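Local coordinates for protein citrinin polyketide synthase (Monascus purpureus, PDB 5MPT) that builds the methylated polyketide precursor of the mycotoxin citrinin from malonyl-CoA units, this part being its S-adenosylmethionine-dependent C-methyltransferase domain, at residues Ile210-Ala215 with Tyr237-Leu242. Residues are numbered along the deposited sequence; the frame is centred on the assembly and turned at random. Where two conformers were deposited one is given.
Sequences ILEMGA and YTMTDL. With SAH (S-adenosyl-L-homocysteine), chain B.
OE1 of E212 lies at the edge of the Y237 phenol ring, in its plane, with the carboxylate turned 90° to the ring. Y237 OH donates to E212 OE1 over 2.6 Å, meeting that oxygen from above the carboxylate plane, 53° out of it. E212 reaches this place as a fully extended chain, CG anti to the backbone N (chi1 -178°), and T221 OG1 on helix 221-231 also bonds OE1, so two partners fix the buried acid. Methyl CG2 of I210 packs 3.8 Å from CE2 of Y237. M239 shares the sheet face of Y237, and its CG is pressed tightly by CB of A215 from the loop. The other face carries L211, whose CD1 touches the methyl of T238, while its CG meets that of T240.

Between these layers run two adjacent parallel strands of the class I methyltransferase (Rossmann-like) fold, joined by the crossover helix 221-231; M224 and L228 of that helix touch Y237. The strand pairing is regular as far as E212 O, which accepts from both T240 N and T240 OG1, the hydroxyl arriving at 2.7 Å and tilted from the carbonyl plane. Water 2 donates to T240 OG1 and accepts from G214 N, linking strand to turn. Beyond it the glycine-rich loop begins: A215 N donates to T240 O over 2.9 Å, and G214, with a positive phi, accepts the amino nitrogen of S-adenosylhomocysteine at its carbonyl (SAH N to G214 O 2.8 Å). D241, the acidic residue at the C-terminal part of the second strand, grips the ribose with both oxygens: OD1 takes O3' and OD2 takes O2' of SAH, each at 2.7 Å. S243 N also bonds OD2, holding the carboxylate in place, and next to it L242 CD2 lies 4.0 Å from C5 of the SAH adenine.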
ATOM      1  N   ILE A 210      20.637  -0.194  -6.234  1.00 22.18           N
ATOM      2  CA  ILE A 210      19.300  -0.299  -5.662  1.00 22.75           C
ATOM      3  C   ILE A 210      18.335   0.364  -6.626  1.00 20.83           C
ATOM      4  O   ILE A 210      18.564   1.503  -7.056  1.00 22.08           O
ATOM      5  CB  ILE A 210      19.210   0.382  -4.285  1.00 23.72           C
ATOM      6  CG1 ILE A 210      20.281  -0.169  -3.358  1.00 22.68           C
ATOM      7  CG2 ILE A 210      17.780   0.229  -3.724  1.00 23.24           C
ATOM      8  CD1 ILE A 210      20.317   0.516  -1.955  1.00 20.22           C
ATOM      9  N   LEU A 211      17.263  -0.340  -6.969  1.00 18.16           N
ATOM     10  CA  LEU A 211      16.233   0.206  -7.841  1.00 18.37           C
ATOM     11  C   LEU A 211      14.896   0.146  -7.122  1.00 19.49           C
ATOM     12  O   LEU A 211      14.481  -0.921  -6.654  1.00 19.11           O
ATOM     13  CB  LEU A 211      16.168  -0.553  -9.163  1.00 19.54           C
ATOM     14  CG  LEU A 211      15.237   0.034 -10.240  1.00 20.39           C
ATOM     15  CD1 LEU A 211      15.888  -0.137 -11.622  1.00 20.83           C
ATOM     16  CD2 LEU A 211      13.891  -0.628 -10.175  1.00 20.06           C
ATOM     17  N   GLU A 212      14.219   1.275  -7.050  1.00 20.91           N
ATOM     18  CA  GLU A 212      12.910   1.348  -6.425  1.00 21.89           C
ATOM     19  C   GLU A 212      11.849   1.418  -7.515  1.00 20.53           C
ATOM     20  O   GLU A 212      11.884   2.308  -8.372  1.00 22.35           O
ATOM     21  CB  GLU A 212      12.807   2.543  -5.475  1.00 22.49           C
ATOM     22  CG  GLU A 212      11.460   2.596  -4.792  1.00 23.88           C
ATOM     23  CD  GLU A 212      11.283   3.759  -3.856  1.00 23.47           C
ATOM     24  OE1 GLU A 212      12.184   4.618  -3.773  1.00 22.42           O
ATOM     25  OE2 GLU A 212      10.201   3.822  -3.236  1.00 23.64           O
ATOM     26  N   MET A 213      10.931   0.464  -7.484  1.00 20.17           N
ATOM     27  CA  MET A 213       9.788   0.485  -8.375  0.73 20.63           C
ATOM     28  C   MET A 213       8.592   1.103  -7.674  1.00 18.10           C
ATOM     29  O   MET A 213       8.467   1.053  -6.454  1.00 20.00           O
ATOM     30  CB  MET A 213       9.449  -0.922  -8.842  0.73 21.72           C
ATOM     31  CG  MET A 213      10.612  -1.538  -9.597  0.73 24.81           C
ATOM     32  SD  MET A 213      10.201  -3.134 -10.280  0.73 33.15           S
ATOM     33  CE  MET A 213      11.195  -3.136 -11.764  0.73 32.68           C
ATOM     34  N   GLY A 214       7.734   1.709  -8.485  1.00 19.02           N
ATOM     35  CA  GLY A 214       6.516   2.314  -7.942  1.00 19.89           C
ATOM     36  C   GLY A 214       6.807   3.315  -6.849  1.00 21.43           C
ATOM     37  O   GLY A 214       6.032   3.450  -5.884  1.00 22.50           O
ATOM     38  N   ALA A 215       7.900   4.060  -6.994  1.00 21.52           N
ATOM     39  CA  ALA A 215       8.343   4.940  -5.921  1.00 24.04           C
ATOM     40  C   ALA A 215       7.361   6.073  -5.683  1.00 23.41           C
ATOM     41  O   ALA A 215       7.318   6.635  -4.579  1.00 24.57           O
ATOM     42  CB  ALA A 215       9.731   5.496  -6.249  1.00 26.33           C
ATOM     43  N   TYR A 237      21.231   4.671  -6.626  1.00 31.93           N
ATOM     44  CA  TYR A 237      19.808   4.493  -6.327  1.00 28.26           C
ATOM     45  C   TYR A 237      18.977   4.984  -7.497  1.00 27.11           C
ATOM     46  O   TYR A 237      18.979   6.180  -7.803  1.00 29.46           O
ATOM     47  CB  TYR A 237      19.442   5.257  -5.073  1.00 27.63           C
ATOM     48  CG  TYR A 237      18.107   4.896  -4.475  1.00 27.34           C
ATOM     49  CD1 TYR A 237      16.919   5.344  -5.036  1.00 27.51           C
ATOM     50  CD2 TYR A 237      18.044   4.136  -3.320  1.00 26.32           C
ATOM     51  CE1 TYR A 237      15.698   5.032  -4.453  1.00 25.06           C
ATOM     52  CE2 TYR A 237      16.844   3.825  -2.733  1.00 25.64           C
ATOM     53  CZ  TYR A 237      15.668   4.273  -3.307  1.00 24.30           C
ATOM     54  OH  TYR A 237      14.474   3.951  -2.704  1.00 24.08           O
ATOM     55  N   THR A 238      18.281   4.064  -8.158  1.00 23.83           N
ATOM     56  CA  THR A 238      17.452   4.386  -9.301  1.00 25.34           C
ATOM     57  C   THR A 238      16.014   4.418  -8.803  1.00 24.75           C
ATOM     58  O   THR A 238      15.440   3.384  -8.433  1.00 24.32           O
ATOM     59  CB  THR A 238      17.661   3.379 -10.436  1.00 27.00           C
ATOM     60  OG1 THR A 238      19.051   3.331 -10.788  1.00 29.12           O
ATOM     61  CG2 THR A 238      16.859   3.769 -11.669  1.00 28.34           C
ATOM     62  N   MET A 239      15.450   5.612  -8.763  1.00 26.50           N
ATOM     63  CA  MET A 239      14.072   5.802  -8.364  1.00 25.82           C
ATOM     64  C   MET A 239      13.208   5.772  -9.618  1.00 25.78           C
ATOM     65  O   MET A 239      13.451   6.535 -10.562  1.00 27.15           O
ATOM     66  CB  MET A 239      13.920   7.125  -7.630  1.00 26.63           C
ATOM     67  CG  MET A 239      12.539   7.350  -7.106  1.00 28.03           C
ATOM     68  SD  MET A 239      12.306   9.050  -6.640  1.00 31.15           S
ATOM     69  CE  MET A 239      10.620   8.944  -6.049  1.00 31.20           C
ATOM     70  N   THR A 240      12.212   4.892  -9.637  1.00 24.55           N
ATOM     71  CA  THR A 240      11.382   4.719 -10.823  1.00 25.15           C
ATOM     72  C   THR A 240       9.902   4.633 -10.465  1.00 23.86           C
ATOM     73  O   THR A 240       9.520   4.397  -9.315  1.00 24.14           O
ATOM     74  CB  THR A 240      11.791   3.462 -11.598  1.00 25.66           C
ATOM     75  OG1 THR A 240      11.211   2.299 -11.004  1.00 24.50           O
ATOM     76  CG2 THR A 240      13.311   3.297 -11.648  1.00 27.66           C
ATOM     77  N   ASP A 241       9.061   4.845 -11.484  1.00 22.22           N
ATOM     78  CA  ASP A 241       7.609   4.751 -11.344  1.00 22.65           C
ATOM     79  C   ASP A 241       7.024   4.723 -12.740  1.00 23.84           C
ATOM     80  O   ASP A 241       7.674   5.115 -13.703  1.00 27.63           O
ATOM     81  CB  ASP A 241       7.010   5.934 -10.563  1.00 24.04           C
ATOM     82  CG  ASP A 241       5.595   5.651 -10.026  1.00 26.17           C
ATOM     83  OD1 ASP A 241       5.424   5.210  -8.869  1.00 25.68           O
ATOM     84  OD2 ASP A 241       4.626   5.887 -10.758  1.00 28.51           O
ATOM     85  N   LEU A 242       5.780   4.268 -12.821  1.00 23.12           N
ATOM     86  CA  LEU A 242       5.042   4.373 -14.065  1.00 24.30           C
ATOM     87  C   LEU A 242       4.781   5.824 -14.444  1.00 26.71           C
ATOM     88  O   LEU A 242       4.673   6.131 -15.636  1.00 30.70           O
ATOM     89  CB  LEU A 242       3.709   3.625 -13.943  1.00 21.85           C
ATOM     90  CG  LEU A 242       2.956   3.427 -15.281  1.00 24.38           C
ATOM     91  CD1 LEU A 242       3.772   2.625 -16.273  1.00 26.08           C
ATOM     92  CD2 LEU A 242       1.645   2.708 -15.039  1.00 24.90           C
TER
HETATM   93  N   SAH B2201       5.367   3.579  -3.201  1.00 23.29           N
HETATM   94  CA  SAH B2201       4.218   4.526  -3.312  1.00 23.82           C
HETATM   95  CB  SAH B2201       2.928   4.160  -2.586  1.00 24.69           C
HETATM   96  CG  SAH B2201       2.113   3.063  -3.247  1.00 24.25           C
HETATM   97  SD  SAH B2201       1.142   3.858  -4.573  1.00 25.90           S
HETATM   98  C   SAH B2201       4.696   5.902  -2.767  1.00 24.99           C
HETATM   99  O   SAH B2201       4.037   6.898  -3.320  1.00 26.98           O
HETATM  100  OXT SAH B2201       5.535   6.041  -1.913  1.00 24.69           O
HETATM  101  C5' SAH B2201       1.447   2.772  -5.991  1.00 25.52           C
HETATM  102  C4' SAH B2201       2.498   3.401  -6.882  1.00 24.83           C
HETATM  103  O4' SAH B2201       2.772   2.416  -7.901  1.00 27.15           O
HETATM  104  C3' SAH B2201       2.065   4.681  -7.609  1.00 25.50           C
HETATM  105  O3' SAH B2201       3.150   5.599  -7.520  1.00 23.61           O
HETATM  106  C2' SAH B2201       1.817   4.206  -9.051  1.00 26.24           C
HETATM  107  O2' SAH B2201       2.118   5.209 -10.019  1.00 26.86           O
HETATM  108  C1' SAH B2201       2.809   3.054  -9.153  1.00 26.67           C
HETATM  109  N9  SAH B2201       2.521   2.050 -10.171  1.00 24.65           N
HETATM  110  C8  SAH B2201       1.307   1.520 -10.518  1.00 25.96           C
HETATM  111  N7  SAH B2201       1.358   0.664 -11.511  1.00 25.94           N
HETATM  112  C5  SAH B2201       2.705   0.633 -11.847  1.00 23.73           C
HETATM  113  C6  SAH B2201       3.425  -0.076 -12.828  1.00 23.80           C
HETATM  114  N6  SAH B2201       2.862  -0.901 -13.720  1.00 23.45           N
HETATM  115  N1  SAH B2201       4.756   0.121 -12.887  1.00 23.82           N
HETATM  116  C2  SAH B2201       5.327   0.967 -12.025  1.00 22.92           C
HETATM  117  N3  SAH B2201       4.760   1.687 -11.056  1.00 22.76           N
HETATM  118  C4  SAH B2201       3.433   1.477 -11.022  1.00 23.11           C
HETATM  119  O   HOH W   1      20.417   1.360  -9.459  1.00 27.25           O
HETATM  120  O   HOH W   2       8.633   1.602 -11.337  1.00 26.40           O